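Side-chain contact in exodeoxyribonuclease III (Archaeoglobus fulgidus, PDB 2VOA), which is an AP endonuclease that cuts DNA at abasic sites, probably with the help of magnesium or manganese, and may also act as a 3'-5' exonuclease on double-stranded DNA: residues A235-K238 against P239-A242. The protein carries 1 engineered substitution. Sequence-based numbering, arbitrary orientation.
Sequences ADIK and PRLA
With CG of Asp236 anti to its own amide nitrogen (chi1 -172°), the carboxylate swings over the start of the turn, where it crosses the ring of Pro239 at about a right angle. Its OD2 lies 3.4 Å from Pro239 CD and also accepts the backbone N-H of Lys238, N to OD2 3.1 Å, from above the carboxylate plane, 45° out of it. The other oxygen, OD1, takes the indole N-H of Trp22 on helix 16-26, and the two bonds together should hold the carboxylate against turning. Cut back to an alanine, this position is likely to leave the Lys238 N-H and the Trp22 indole N-H without their carboxylate acceptors. This is a worked case of side-chain capping: an aspartate just ahead of a short helix, 238-241, receives an amide two residues on, as the chain leaves edge strand 230-235 of one sheet in this DNase I-like fold. Pro239, which has no amide hydrogen to offer, sits in the first turn and packs against Ile18 and Trp22. The turn itself is loosely bonded. Ile237 O receives Arg240 N at 3.0 Å and Leu241 N at 3.2 Å, both weakly, while the bond from Leu241 N to Lys238 O is straighter, at 141°. On another side of the turn, Ile237 reaches forward along its CG1 branch: CG1 lies 4.0 Å from Leu241 CG, and CD1 rests 3.9 Å from Arg240 CB. Beyond that methyl the arginine chain bends at chi2 and leads away from the turn, its NE donating to Asp247 O and its NH2 to Tyr201 O. The Arg240 side chain passes about 4 Å from that of Asp247, a predicted magnesium ligand.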
loop_
_atom_site.group_PDB
_atom_site.type_symbol
_atom_site.label_atom_id
_atom_site.label_comp_id
_atom_site.label_asym_id
_atom_site.label_seq_id
_atom_site.Cartn_x
_atom_site.Cartn_y
_atom_site.Cartn_z
ATOM N N ALA A 235 -10.777 -17.228 -18.332
ATOM C CA ALA A 235 -10.450 -16.193 -17.360
ATOM C C ALA A 235 -9.490 -16.786 -16.349
ATOM O O ALA A 235 -9.707 -17.894 -15.858
ATOM C CB ALA A 235 -11.722 -15.643 -16.666
ATOM N N ASP A 236 -8.427 -16.061 -16.044
ATOM C CA ASP A 236 -7.419 -16.546 -15.085
ATOM C C ASP A 236 -7.684 -16.049 -13.663
ATOM O O ASP A 236 -7.460 -14.882 -13.356
ATOM C CB ASP A 236 -6.021 -16.137 -15.567
ATOM C CG ASP A 236 -4.893 -16.753 -14.741
ATOM O OD1 ASP A 236 -3.718 -16.489 -15.104
ATOM O OD2 ASP A 236 -5.163 -17.496 -13.756
ATOM N N ILE A 237 -8.177 -16.944 -12.801
ATOM C CA ILE A 237 -8.517 -16.593 -11.416
ATOM C C ILE A 237 -7.282 -16.352 -10.516
ATOM O O ILE A 237 -7.369 -15.680 -9.473
ATOM C CB ILE A 237 -9.477 -17.663 -10.780
ATOM C CG1 ILE A 237 -10.121 -17.167 -9.464
ATOM C CG2 ILE A 237 -8.758 -18.981 -10.560
ATOM C CD1 ILE A 237 -10.998 -15.959 -9.611
ATOM N N LYS A 238 -6.131 -16.909 -10.901
ATOM C CA LYS A 238 -4.945 -16.860 -10.028
ATOM C C LYS A 238 -4.522 -15.435 -9.581
ATOM O O LYS A 238 -4.355 -15.204 -8.370
ATOM C CB LYS A 238 -3.770 -17.646 -10.631
ATOM C CG LYS A 238 -4.019 -19.138 -10.692
ATOM C CD LYS A 238 -2.806 -19.878 -11.234
ATOM C CE LYS A 238 -3.157 -21.336 -11.527
ATOM N NZ LYS A 238 -2.502 -21.796 -12.799
ATOM N N PRO A 239 -4.360 -14.491 -10.534
ATOM C CA PRO A 239 -4.033 -13.111 -10.119
ATOM C C PRO A 239 -5.104 -12.454 -9.227
ATOM O O PRO A 239 -4.768 -11.569 -8.427
ATOM C CB PRO A 239 -3.880 -12.338 -11.438
ATOM C CG PRO A 239 -4.260 -13.264 -12.551
ATOM C CD PRO A 239 -4.455 -14.650 -12.001
ATOM N N ARG A 240 -6.361 -12.896 -9.352
ATOM C CA ARG A 240 -7.462 -12.374 -8.515
ATOM C C ARG A 240 -7.402 -12.837 -7.041
ATOM O O ARG A 240 -7.981 -12.216 -6.147
ATOM C CB ARG A 240 -8.821 -12.709 -9.150
ATOM C CG ARG A 240 -10.036 -12.063 -8.446
ATOM C CD ARG A 240 -9.987 -10.537 -8.539
ATOM N NE ARG A 240 -11.102 -9.821 -7.884
ATOM C CZ ARG A 240 -11.161 -9.563 -6.572
ATOM N NH1 ARG A 240 -10.228 -10.033 -5.748
ATOM N NH2 ARG A 240 -12.183 -8.892 -6.062
ATOM N N LEU A 241 -6.713 -13.950 -6.822
ATOM C CA LEU A 241 -6.505 -14.517 -5.490
ATOM C C LEU A 241 -5.184 -14.082 -4.862
ATOM O O LEU A 241 -4.935 -14.337 -3.663
ATOM C CB LEU A 241 -6.547 -16.046 -5.581
ATOM C CG LEU A 241 -7.786 -16.706 -6.196
ATOM C CD1 LEU A 241 -7.504 -18.173 -6.488
ATOM C CD2 LEU A 241 -8.962 -16.605 -5.248
ATOM N N ALA A 242 -4.324 -13.446 -5.654
ATOM C CA ALA A 242 -3.022 -13.018 -5.150
ATOM C C ALA A 242 -3.163 -11.815 -4.214
ATOM O O ALA A 242 -4.253 -11.218 -4.115
ATOM C CB ALA A 242 -2.088 -12.705 -6.308
#